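Local structure of beta-lactamase/D-alanine Carboxypeptidase (Yersinia pestis, 3RJU) at residues H16-S21 with R39-T44; T68-V73 with Q237-Q242; A250-R253 with R257-A260; F263-L268 with G273-G278. The protein probably acts as a serine hydrolase of the beta-lactamase and penicillin-binding protein family, cleaving beta-lactams or terminal D-alanine from cell-wall peptides. All blocks are in the same frame, centred on the assembly; numbering follows the deposited sequence.

From the N terminus, contact 1 closes the loop from helix 6-20 through strand 25-32 to strand 35-42, laying the end of the helix over one border of the large antiparallel sheet. Contact 2 spans 164 residues, joining helix 64-77 to helix 233-241 in the interior. Contacts 3 and 4 close short local loops, the first around the start of helix 255-258, the second between the turn just after strand 261-264, at the opposite border of the same sheet, and the loop before strand 282-284. All four follow in series; none nests in or crosses another. Contacts 2 and 3 nevertheless share one charge network through Glu70, Lys252 and Glu258, whereas contacts 1 and 4 lie at the surface.

Contact 1 of 4, residues H16-S21 with R39-T44; sequences HIFYNS and RSFGET
At the outer border of the large antiparallel sheet, Phe18 near the end of helix 6-20 lies against Phe41 and Gly42 of strand 35-42. The centre of the contact is a CH-pi interaction: Phe41 CB stands over one face of the Phe18 ring, 3.5 Å from its centroid and only 15° off the ring normal. Of the ring atoms, Phe18 CD1 comes nearest to Phe41 CB, at 3.4 Å. The two ring planes are inclined by 20°, but the offset is too large for a stack, the centroids of Phe18 and Phe41 being 5.4 Å apart.

This is a helix packed against the edge strand of the sheet in an alpha-beta sandwich, and Met26 of the neighbouring strand 25-32 touches both side chains. Phe18 reaches out because its CG is anti to the backbone N (chi1 173°), which carries the ring from the helix toward the strand. A flat apolar ring suits this place, since it offers a broad face to the Phe41 methylene while Gly42 meets it obliquely. Gly42 has no side chain, and its CA can therefore approach Phe18 CZ to 3.5 Å. On the helix side, Phe18 CD2 in turn sits over the ring face of Tyr19, 3.8 Å above its plane.

Contact 2 of 4, residues T68-V73 with Q237-Q242; sequences TSEIMV and QHWMQQ
Glu70 and Trp239 meet between two helices of the alpha-beta sandwich: helix 64-77, close after what is probably the SxxK motif, which in serine beta-lactamases and penicillin-binding proteins holds the nucleophile, and helix 233-241. The backbones stay well apart, the nearest CA atoms, of Glu70 and Trp239, being 11.0 Å from each other, so long side chains must bridge the gap.

Glu70 does so with an extended chain, which a chi1 of 172° swings away from its own backbone N and out toward Trp239, where the carboxylate arrives at the edge of the indole. Tryptophan suits the place because it brings a single N-H donor on a large apolar plate, which also packs on Ile187 and meets Phe243 edge-to-face. One carboxylate oxygen, Glu70 OE2, forms salt bridges with Lys74 and Lys252; with both oxygens engaged and positive charges nearby, this buried carboxylate is probably ionised.

Gln242 approaches Glu70 from the opposite direction, but it is modelled in two conformers and the placement of its amide, in one of them hydrogen-bonded through NE2 to Trp239 O, is doubtful. The firm link is the indole bond: Trp239 NE1 donates to Glu70 OE1 over 2.8 Å, moderately bent at 145° about the hydrogen, on the syn lone pair of OE1, with that oxygen slightly out of the ring plane.

Contact 3 of 4, residues A250-R253 with R257-A260; sequences APKR and REQA
Lys252 and Glu258 form the tight half of this contact, where the loop leading into helix 255-258 folds back on the helix itself. Their side chains cross at about a right angle, and the ammonium meets both oxygens of the carboxylate. Lys252 NZ is 2.8 Å from Glu258 OE1, on the syn lone pair of that oxygen, and has a weaker bond to Glu258 OE2 at 2.9 Å. Lysine suits the site because its chain, fully extended from CG, carries the charge inward, where NZ also salt-bridges Glu70; Glu258 OE2 has a further hydrogen bond from Ser254.

The outer half is looser and reaches the surface. Here the guanidinium groups of Arg253 and Arg257 lie near each other, with Arg253 NH1 and Arg257 NH2 3.3 Å apart and the planes 36° apart. Both are donors, so no hydrogen bond joins them; instead they gather round Asp77, to which Arg253 forms a salt bridge and Arg257 a long, weak ion pair. A water links the backbones beside them, donating a hydrogen bond to Arg253 O at 2.8 Å and accepting one from Arg257 N at 2.9 Å.

The chemistry implies a division of labour: a lysine placed between Glu70 and Glu258 should offset their negative charges and help keep both ionised, while Asp77 probably eases the closeness of two positive guanidinium groups.

Contact 4 of 4, residues F263-L268 with G273-G278; sequences FQRGDL and GMDVAG
Asp275 and Arg265 form a bidentate salt bridge that ties the turn after strand 261-264, a border strand of the large antiparallel sheet, to the loop leading into strand 282-284. Walking along 273-278, the chain first passes Gly273, whose positive phi (82°) is easily adopted by glycine. Met274, modelled as selenomethionine, follows; its side chain packs inward on Leu283 and Ala157 rather than on the arginine.

Asp275 then carries the contact. Its carboxylate faces the guanidinium, and each oxygen takes its own donor: Arg265 NH1 binds Asp275 OD1 over 2.8 Å, and Arg265 NH2 binds Asp275 OD2 over 3.0 Å. Both oxygens are met on their syn sides, yet the two flat groups are not coplanar but twisted 38° apart. Arginine fits because its chain runs straight out, leaving the main chain on the side remote from its own N (chi1 -166°) and staying extended as far as NE, so that its guanidinium reaches the Asp275 carboxylate although the nearest CA atoms, of Arg265 and Met274, are 10.1 Å apart. The short aspartate holds its charge close to its own backbone.

A type I beta turn begins at Asp275. Val276 and Ala277 rest against Thr303 of strand 299-306, which probably bears the K(T/S)G-type motif of this family. The turn closes at Gly278, whose N donates to Asp275 O at 3.1 Å. Just beyond it, Ala280 secures both partners of the salt bridge: its N donates to Asp275 OD1, and its O accepts from Arg265 NH1.

Contact 1 of 4, residues H16-S21 with R39-T44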
loop_
_atom_site.group_PDB
_atom_site.type_symbol
_atom_site.label_atom_id
_atom_site.label_comp_id
_atom_site.label_asym_id
_atom_site.label_seq_id
_atom_site.Cartn_x
_atom_site.Cartn_y
_atom_site.Cartn_z
ATOM N N HIS A 16 -22.443 -0.340 8.135
ATOM C CA HIS A 16 -22.675 0.761 7.195
ATOM C C HIS A 16 -21.624 0.799 6.091
ATOM O O HIS A 16 -21.959 1.026 4.929
ATOM C CB HIS A 16 -22.709 2.112 7.910
ATOM C CG HIS A 16 -23.943 2.329 8.722
ATOM N ND1 HIS A 16 -25.185 1.901 8.312
ATOM C CD2 HIS A 16 -24.124 2.926 9.921
ATOM C CE1 HIS A 16 -26.081 2.222 9.230
ATOM N NE2 HIS A 16 -25.463 2.853 10.211
ATOM N N ILE A 17 -20.354 0.583 6.453
ATOM C CA ILE A 17 -19.287 0.565 5.468
ATOM C C ILE A 17 -19.514 -0.574 4.481
ATOM O O ILE A 17 -19.361 -0.401 3.264
ATOM C CB ILE A 17 -17.912 0.429 6.147
ATOM C CG1 ILE A 17 -17.632 1.671 6.997
ATOM C CG2 ILE A 17 -16.796 0.212 5.103
ATOM C CD1 ILE A 17 -16.468 1.509 7.988
ATOM N N PHE A 18 -19.896 -1.730 5.010
ATOM C CA PHE A 18 -20.204 -2.886 4.175
ATOM C C PHE A 18 -21.319 -2.572 3.168
ATOM O O PHE A 18 -21.177 -2.828 1.978
ATOM C CB PHE A 18 -20.637 -4.077 5.045
ATOM C CG PHE A 18 -21.136 -5.256 4.248
ATOM C CD1 PHE A 18 -20.294 -5.919 3.358
ATOM C CD2 PHE A 18 -22.446 -5.704 4.381
ATOM C CE1 PHE A 18 -20.748 -6.993 2.617
ATOM C CE2 PHE A 18 -22.907 -6.784 3.642
ATOM C CZ PHE A 18 -22.060 -7.426 2.761
ATOM N N TYR A 19 -22.438 -2.029 3.639
ATOM C CA TYR A 19 -23.542 -1.756 2.724
ATOM C C TYR A 19 -23.280 -0.565 1.805
ATOM O O TYR A 19 -23.584 -0.623 0.607
ATOM C CB TYR A 19 -24.857 -1.569 3.474
ATOM C CG TYR A 19 -25.394 -2.885 3.963
ATOM C CD1 TYR A 19 -25.792 -3.869 3.063
ATOM C CD2 TYR A 19 -25.488 -3.153 5.320
ATOM C CE1 TYR A 19 -26.269 -5.085 3.510
ATOM C CE2 TYR A 19 -25.972 -4.364 5.771
ATOM C CZ TYR A 19 -26.351 -5.327 4.866
ATOM O OH TYR A 19 -26.842 -6.535 5.330
ATOM N N ASN A 20 -22.739 0.519 2.356
ATOM C CA ASN A 20 -22.564 1.725 1.555
ATOM C C ASN A 20 -21.556 1.536 0.440
ATOM O O ASN A 20 -21.657 2.180 -0.605
ATOM C CB ASN A 20 -22.120 2.911 2.417
ATOM C CG ASN A 20 -23.196 3.383 3.360
ATOM O OD1 ASN A 20 -24.372 3.097 3.160
ATOM N ND2 ASN A 20 -22.800 4.125 4.388
ATOM N N SER A 21 -20.575 0.665 0.682
ATOM C CA SER A 21 -19.522 0.417 -0.291
ATOM C C SER A 21 -19.984 -0.566 -1.367
ATOM O O SER A 21 -19.262 -0.819 -2.322
ATOM C CB SER A 21 -18.279 -0.127 0.417
ATOM O OG SER A 21 -18.523 -1.450 0.875
ATOM N N ARG A 39 -14.262 -7.611 12.087
ATOM C CA ARG A 39 -15.610 -7.836 11.573
ATOM C C ARG A 39 -15.487 -8.337 10.139
ATOM O O ARG A 39 -14.595 -7.910 9.392
ATOM C CB ARG A 39 -16.459 -6.552 11.606
ATOM C CG ARG A 39 -16.710 -5.983 12.998
ATOM C CD ARG A 39 -17.535 -6.931 13.852
ATOM N NE ARG A 39 -17.893 -6.323 15.133
ATOM C CZ ARG A 39 -17.348 -6.662 16.292
ATOM N NH1 ARG A 39 -16.433 -7.619 16.329
ATOM N NH2 ARG A 39 -17.737 -6.063 17.415
ATOM N N SER A 40 -16.362 -9.265 9.774
ATOM C CA SER A 40 -16.419 -9.784 8.420
ATOM C C SER A 40 -17.871 -9.780 7.964
ATOM O O SER A 40 -18.775 -10.095 8.747
ATOM C CB SER A 40 -15.895 -11.223 8.359
ATOM O OG SER A 40 -14.558 -11.296 8.806
ATOM N N PHE A 41 -18.093 -9.434 6.704
ATOM C CA PHE A 41 -19.442 -9.370 6.160
ATOM C C PHE A 41 -19.487 -9.918 4.751
ATOM O O PHE A 41 -18.488 -9.881 4.021
ATOM C CB PHE A 41 -19.916 -7.921 6.076
ATOM C CG PHE A 41 -19.913 -7.203 7.381
ATOM C CD1 PHE A 41 -20.998 -7.270 8.226
ATOM C CD2 PHE A 41 -18.823 -6.414 7.748
ATOM C CE1 PHE A 41 -20.991 -6.589 9.445
ATOM C CE2 PHE A 41 -18.815 -5.738 8.952
ATOM C CZ PHE A 41 -19.904 -5.828 9.800
ATOM N N GLY A 42 -20.672 -10.366 4.343
ATOM C CA GLY A 42 -20.879 -10.738 2.961
ATOM C C GLY A 42 -20.308 -12.092 2.613
ATOM O O GLY A 42 -20.330 -13.017 3.425
ATOM N N GLU A 43 -19.784 -12.196 1.392
ATOM C CA GLU A 43 -19.443 -13.487 0.810
ATOM C C GLU A 43 -18.074 -13.436 0.178
ATOM O O GLU A 43 -17.663 -12.390 -0.328
ATOM C CB GLU A 43 -20.444 -13.821 -0.293
ATOM C CG GLU A 43 -21.884 -13.689 0.078
ATOM C CD GLU A 43 -22.759 -13.901 -1.136
ATOM O OE1 GLU A 43 -22.855 -12.995 -2.001
ATOM O OE2 GLU A 43 -23.332 -14.991 -1.228
ATOM N N THR A 44 -17.386 -14.570 0.171
ATOM C CA THR A 44 -16.071 -14.661 -0.466
ATOM C C THR A 44 -16.148 -14.835 -1.986
ATOM O O THR A 44 -15.141 -14.750 -2.662
ATOM C CB THR A 44 -15.222 -15.795 0.130
ATOM O OG1 THR A 44 -15.918 -17.033 -0.041
ATOM C CG2 THR A 44 -14.946 -15.563 1.620
#

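Contact 2 of 4, residues T68-V73 with Q237-Q242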
loop_
_atom_site.group_PDB
_atom_site.type_symbol
_atom_site.label_atom_id
_atom_site.label_comp_id
_atom_site.label_asym_id
_atom_site.label_seq_id
_atom_site.Cartn_x
_atom_site.Cartn_y
_atom_site.Cartn_z
ATOM N N THR A 68 7.125 -1.698 0.220
ATOM C CA THR A 68 8.306 -1.333 -0.567
ATOM C C THR A 68 9.075 -0.229 0.144
ATOM O O THR A 68 10.290 -0.314 0.300
ATOM C CB THR A 68 7.913 -0.864 -1.962
ATOM O OG1 THR A 68 6.955 -1.798 -2.494
ATOM C CG2 THR A 68 9.135 -0.794 -2.876
ATOM N N SER A 69 8.374 0.808 0.594
ATOM C CA SER A 69 9.053 1.865 1.356
ATOM C C SER A 69 9.625 1.365 2.680
ATOM O O SER A 69 10.703 1.804 3.106
ATOM C CB SER A 69 8.134 3.075 1.552
ATOM O OG SER A 69 8.113 3.830 0.344
ATOM N N GLU A 70 8.922 0.433 3.328
ATOM C CA GLU A 70 9.443 -0.182 4.550
ATOM C C GLU A 70 10.799 -0.844 4.293
ATOM O O GLU A 70 11.762 -0.649 5.040
ATOM C CB GLU A 70 8.472 -1.240 5.104
ATOM C CG GLU A 70 9.092 -2.027 6.280
ATOM C CD GLU A 70 8.144 -2.938 7.019
ATOM O OE1 GLU A 70 7.061 -3.172 6.518
ATOM O OE2 GLU A 70 8.519 -3.459 8.104
ATOM N N ILE A 71 10.866 -1.640 3.235
ATOM C CA ILE A 71 12.111 -2.291 2.851
ATOM C C ILE A 71 13.204 -1.276 2.529
ATOM O O ILE A 71 14.351 -1.444 2.963
ATOM C CB ILE A 71 11.881 -3.295 1.703
ATOM C CG1 ILE A 71 11.029 -4.458 2.228
ATOM C CG2 ILE A 71 13.216 -3.810 1.122
ATOM C CD1 ILE A 71 10.519 -5.387 1.150
HETATM N N MSE A 72 12.865 -0.222 1.792
HETATM C CA MSE A 72 13.842 0.828 1.516
HETATM C C MSE A 72 14.381 1.430 2.822
HETATM O O MSE A 72 15.587 1.592 2.997
HETATM C CB MSE A 72 13.239 1.926 0.647
HETATM C CG MSE A 72 14.228 3.040 0.311
HETATM SE SE MSE A 72 13.359 4.522 -0.612
HETATM C CE MSE A 72 12.125 5.043 0.811
ATOM N N VAL A 73 13.485 1.752 3.749
ATOM C CA VAL A 73 13.896 2.350 5.018
ATOM C C VAL A 73 14.777 1.382 5.824
ATOM O O VAL A 73 15.799 1.780 6.404
ATOM C CB VAL A 73 12.657 2.813 5.818
ATOM C CG1 VAL A 73 12.992 3.094 7.273
ATOM C CG2 VAL A 73 12.038 4.034 5.145
ATOM N N GLN A 237 -3.313 -7.526 10.099
ATOM C CA GLN A 237 -3.400 -7.086 11.489
ATOM C C GLN A 237 -1.994 -7.032 12.112
ATOM O O GLN A 237 -1.615 -6.051 12.760
ATOM C CB GLN A 237 -4.285 -8.016 12.328
ATOM C CG GLN A 237 -4.363 -7.614 13.782
ATOM C CD GLN A 237 -4.871 -8.742 14.677
ATOM O OE1 GLN A 237 -5.737 -9.523 14.275
ATOM N NE2 GLN A 237 -4.331 -8.831 15.896
ATOM N N HIS A 238 -1.229 -8.106 11.932
ATOM C CA HIS A 238 0.110 -8.180 12.506
ATOM C C HIS A 238 1.032 -7.096 11.947
ATOM O O HIS A 238 1.806 -6.499 12.700
ATOM C CB HIS A 238 0.709 -9.579 12.310
ATOM C CG HIS A 238 -0.057 -10.657 13.011
ATOM N ND1 HIS A 238 -0.375 -10.586 14.350
ATOM C CD2 HIS A 238 -0.581 -11.822 12.561
ATOM C CE1 HIS A 238 -1.062 -11.661 14.698
ATOM N NE2 HIS A 238 -1.202 -12.427 13.629
ATOM N N TRP A 239 0.928 -6.825 10.646
ATOM C CA TRP A 239 1.745 -5.791 10.020
ATOM C C TRP A 239 1.390 -4.415 10.571
ATOM O O TRP A 239 2.266 -3.626 10.958
ATOM C CB TRP A 239 1.581 -5.803 8.494
ATOM C CG TRP A 239 2.587 -4.940 7.815
ATOM C CD1 TRP A 239 3.870 -5.274 7.533
ATOM C CD2 TRP A 239 2.407 -3.596 7.349
ATOM N NE1 TRP A 239 4.515 -4.218 6.925
ATOM C CE2 TRP A 239 3.637 -3.179 6.789
ATOM C CE3 TRP A 239 1.325 -2.711 7.335
ATOM C CZ2 TRP A 239 3.821 -1.908 6.232
ATOM C CZ3 TRP A 239 1.507 -1.447 6.790
ATOM C CH2 TRP A 239 2.746 -1.063 6.239
HETATM N N MSE A 240 0.097 -4.128 10.625
HETATM C CA MSE A 240 -0.352 -2.819 11.063
HETATM C C MSE A 240 0.029 -2.583 12.537
HETATM O O MSE A 240 0.352 -1.460 12.931
HETATM C CB MSE A 240 -1.868 -2.707 10.868
HETATM C CG MSE A 240 -2.404 -1.347 11.232
HETATM SE SE MSE A 240 -4.216 -1.014 10.571
HETATM C CE MSE A 240 -5.171 -2.284 11.696
ATOM N N GLN A 241 -0.003 -3.642 13.341
ATOM C CA GLN A 241 0.275 -3.538 14.778
ATOM C C GLN A 241 1.655 -2.941 15.060
ATOM O O GLN A 241 1.855 -2.290 16.086
ATOM C CB GLN A 241 0.156 -4.920 15.453
ATOM C CG GLN A 241 0.399 -4.919 16.985
ATOM C CD GLN A 241 -0.661 -4.155 17.736
ATOM O OE1 GLN A 241 -1.759 -4.663 17.952
ATOM N NE2 GLN A 241 -0.358 -2.909 18.101
ATOM N N GLN A 242 2.621 -3.158 14.166
ATOM C CA GLN A 242 3.979 -2.665 14.446
ATOM C C GLN A 242 4.085 -1.139 14.459
ATOM O O GLN A 242 5.081 -0.593 14.935
ATOM C CB GLN A 242 5.086 -3.287 13.564
ATOM C CG GLN A 242 4.664 -4.077 12.345
ATOM C CD GLN A 242 5.600 -3.885 11.148
ATOM O OE1 GLN A 242 6.821 -4.100 11.220
ATOM N NE2 GLN A 242 5.032 -3.475 10.050
#

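Contact 3 of 4, residues A250-R253 with R257-A260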
loop_
_atom_site.group_PDB
_atom_site.type_symbol
_atom_site.label_atom_id
_atom_site.label_comp_id
_atom_site.label_asym_id
_atom_site.label_seq_id
_atom_site.Cartn_x
_atom_site.Cartn_y
_atom_site.Cartn_z
ATOM N N ALA A 250 6.029 -1.898 22.025
ATOM C CA ALA A 250 6.202 -0.575 21.478
ATOM C C ALA A 250 6.187 -0.742 19.962
ATOM O O ALA A 250 6.333 -1.856 19.455
ATOM C CB ALA A 250 7.542 0.003 21.934
ATOM N N PRO A 251 6.013 0.360 19.229
ATOM C CA PRO A 251 6.135 0.255 17.773
ATOM C C PRO A 251 7.516 -0.227 17.351
ATOM O O PRO A 251 8.501 -0.033 18.087
ATOM C CB PRO A 251 5.917 1.693 17.300
ATOM C CG PRO A 251 5.137 2.334 18.420
ATOM C CD PRO A 251 5.670 1.725 19.664
ATOM N N LYS A 252 7.591 -0.820 16.164
ATOM C CA LYS A 252 8.872 -1.265 15.616
ATOM C C LYS A 252 9.844 -0.090 15.509
ATOM O O LYS A 252 9.438 1.068 15.361
ATOM C CB LYS A 252 8.685 -1.927 14.243
ATOM C CG LYS A 252 8.029 -1.017 13.205
ATOM C CD LYS A 252 7.843 -1.711 11.844
ATOM C CE LYS A 252 7.072 -0.849 10.862
ATOM N NZ LYS A 252 6.914 -1.526 9.548
ATOM N N ARG A 253 11.132 -0.415 15.577
ATOM C CA ARG A 253 12.193 0.579 15.574
ATOM C C ARG A 253 12.099 1.565 14.405
ATOM O O ARG A 253 12.333 2.763 14.570
ATOM C CB ARG A 253 13.559 -0.124 15.578
ATOM C CG ARG A 253 14.739 0.828 15.566
ATOM C CD ARG A 253 16.030 0.104 15.929
ATOM N NE ARG A 253 16.481 -0.797 14.868
ATOM C CZ ARG A 253 17.216 -0.399 13.832
ATOM N NH1 ARG A 253 17.582 0.872 13.737
ATOM N NH2 ARG A 253 17.601 -1.268 12.905
ATOM N N ARG A 257 10.568 6.371 11.052
ATOM C CA ARG A 257 11.255 6.660 9.794
ATOM C C ARG A 257 10.366 6.282 8.619
ATOM O O ARG A 257 10.321 6.975 7.603
ATOM C CB ARG A 257 12.605 5.938 9.720
ATOM C CG ARG A 257 13.705 6.634 10.519
ATOM C CD ARG A 257 15.016 5.869 10.439
ATOM N NE ARG A 257 15.090 4.835 11.469
ATOM C CZ ARG A 257 15.143 3.528 11.243
ATOM N NH1 ARG A 257 15.111 3.043 9.996
ATOM N NH2 ARG A 257 15.197 2.702 12.278
ATOM N N GLU A 258 9.630 5.183 8.752
ATOM C CA GLU A 258 8.770 4.762 7.651
ATOM C C GLU A 258 7.674 5.764 7.381
ATOM O O GLU A 258 7.237 5.893 6.244
ATOM C CB GLU A 258 8.151 3.405 7.935
ATOM C CG GLU A 258 9.145 2.257 7.780
ATOM C CD GLU A 258 8.547 0.929 8.172
ATOM O OE1 GLU A 258 7.386 0.657 7.795
ATOM O OE2 GLU A 258 9.235 0.153 8.868
ATOM N N GLN A 259 7.239 6.467 8.428
ATOM C CA GLN A 259 6.113 7.403 8.322
ATOM C C GLN A 259 6.549 8.860 8.262
ATOM O O GLN A 259 5.724 9.774 8.358
ATOM C CB GLN A 259 5.114 7.157 9.465
ATOM C CG GLN A 259 4.473 5.795 9.338
ATOM C CD GLN A 259 3.293 5.592 10.262
ATOM O OE1 GLN A 259 3.339 5.956 11.438
ATOM N NE2 GLN A 259 2.219 4.998 9.730
ATOM N N ALA A 260 7.846 9.075 8.058
ATOM C CA ALA A 260 8.365 10.433 7.917
ATOM C C ALA A 260 7.768 11.100 6.683
ATOM O O ALA A 260 7.588 10.470 5.628
ATOM C CB ALA A 260 9.886 10.412 7.817
HETATM O O HOH W 1 12.021 5.157 13.199
#

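Contact 4 of 4, residues F263-L268 with G273-G278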
loop_
_atom_site.group_PDB
_atom_site.type_symbol
_atom_site.label_atom_id
_atom_site.label_comp_id
_atom_site.label_asym_id
_atom_site.label_seq_id
_atom_site.Cartn_x
_atom_site.Cartn_y
_atom_site.Cartn_z
ATOM N N PHE A 263 7.195 15.804 1.643
ATOM C CA PHE A 263 6.681 16.949 0.891
ATOM C C PHE A 263 5.354 17.416 1.464
ATOM O O PHE A 263 4.367 16.678 1.442
ATOM C CB PHE A 263 6.496 16.608 -0.596
ATOM C CG PHE A 263 7.773 16.243 -1.293
ATOM C CD1 PHE A 263 8.546 17.213 -1.933
ATOM C CD2 PHE A 263 8.213 14.930 -1.307
ATOM C CE1 PHE A 263 9.738 16.871 -2.556
ATOM C CE2 PHE A 263 9.391 14.584 -1.936
ATOM C CZ PHE A 263 10.160 15.557 -2.553
ATOM N N GLN A 264 5.318 18.644 1.960
ATOM C CA GLN A 264 4.042 19.280 2.256
ATOM C C GLN A 264 3.354 19.588 0.923
ATOM O O GLN A 264 4.025 19.829 -0.090
ATOM C CB GLN A 264 4.272 20.578 3.022
ATOM C CG GLN A 264 4.894 20.357 4.388
ATOM C CD GLN A 264 4.037 19.475 5.290
ATOM O OE1 GLN A 264 2.828 19.640 5.361
ATOM N NE2 GLN A 264 4.670 18.523 5.973
ATOM N N ARG A 265 2.028 19.608 0.911
ATOM C CA ARG A 265 1.307 19.844 -0.333
ATOM C C ARG A 265 1.775 21.137 -1.005
ATOM O O ARG A 265 1.973 21.189 -2.223
ATOM C CB ARG A 265 -0.205 19.909 -0.071
ATOM C CG ARG A 265 -1.019 19.812 -1.332
ATOM C CD ARG A 265 -2.521 19.889 -1.058
ATOM N NE ARG A 265 -3.292 19.743 -2.288
ATOM C CZ ARG A 265 -3.667 18.572 -2.807
ATOM N NH1 ARG A 265 -3.373 17.431 -2.191
ATOM N NH2 ARG A 265 -4.336 18.541 -3.952
ATOM N N GLY A 266 1.970 22.176 -0.195
ATOM C CA GLY A 266 2.385 23.465 -0.704
ATOM C C GLY A 266 3.830 23.521 -1.170
ATOM O O GLY A 266 4.228 24.526 -1.756
ATOM N N ASP A 267 4.610 22.462 -0.914
ATOM C CA ASP A 267 6.015 22.398 -1.340
ATOM C C ASP A 267 6.111 21.920 -2.790
ATOM O O ASP A 267 7.215 21.881 -3.347
ATOM C CB ASP A 267 6.825 21.367 -0.529
ATOM C CG ASP A 267 7.018 21.721 0.934
ATOM O OD1 ASP A 267 7.008 22.918 1.294
ATOM O OD2 ASP A 267 7.221 20.739 1.724
ATOM N N LEU A 268 4.987 21.475 -3.367
ATOM C CA LEU A 268 4.941 20.964 -4.744
ATOM C C LEU A 268 4.156 21.882 -5.668
ATOM O O LEU A 268 3.201 22.550 -5.252
ATOM C CB LEU A 268 4.289 19.573 -4.772
ATOM C CG LEU A 268 5.088 18.519 -4.019
ATOM C CD1 LEU A 268 4.207 17.308 -3.737
ATOM C CD2 LEU A 268 6.328 18.139 -4.821
ATOM N N GLY A 273 -3.327 12.358 -8.523
ATOM C CA GLY A 273 -3.520 10.992 -8.098
ATOM C C GLY A 273 -3.334 10.732 -6.616
ATOM O O GLY A 273 -3.321 9.572 -6.214
HETATM N N MSE A 274 -3.202 11.789 -5.812
HETATM C CA MSE A 274 -2.867 11.635 -4.392
HETATM C C MSE A 274 -4.050 11.784 -3.450
HETATM O O MSE A 274 -3.904 11.538 -2.252
HETATM C CB MSE A 274 -1.807 12.662 -3.957
HETATM C CG MSE A 274 -0.508 12.650 -4.777
HETATM SE SE MSE A 274 0.292 10.890 -5.061
HETATM C CE MSE A 274 0.382 10.267 -3.194
ATOM N N ASP A 275 -5.202 12.191 -3.985
ATOM C CA ASP A 275 -6.301 12.645 -3.136
ATOM C C ASP A 275 -7.496 11.682 -3.078
ATOM O O ASP A 275 -8.638 12.097 -2.819
ATOM C CB ASP A 275 -6.748 14.027 -3.587
ATOM C CG ASP A 275 -5.611 15.043 -3.562
ATOM O OD1 ASP A 275 -4.804 15.027 -2.601
ATOM O OD2 ASP A 275 -5.516 15.845 -4.522
ATOM N N VAL A 276 -7.222 10.400 -3.298
ATOM C CA VAL A 276 -8.291 9.405 -3.429
ATOM C C VAL A 276 -9.174 9.304 -2.175
ATOM O O VAL A 276 -10.392 9.147 -2.282
ATOM C CB VAL A 276 -7.707 8.030 -3.833
ATOM C CG1 VAL A 276 -8.794 6.920 -3.842
ATOM C CG2 VAL A 276 -7.001 8.150 -5.195
ATOM N N ALA A 277 -8.565 9.412 -0.995
ATOM C CA ALA A 277 -9.313 9.289 0.252
ATOM C C ALA A 277 -9.538 10.654 0.912
ATOM O O ALA A 277 -10.015 10.735 2.044
ATOM C CB ALA A 277 -8.588 8.361 1.202
ATOM N N GLY A 278 -9.189 11.716 0.195
ATOM C CA GLY A 278 -9.331 13.074 0.695
ATOM C C GLY A 278 -8.047 13.834 0.404
ATOM O O GLY A 278 -7.053 13.236 -0.015
#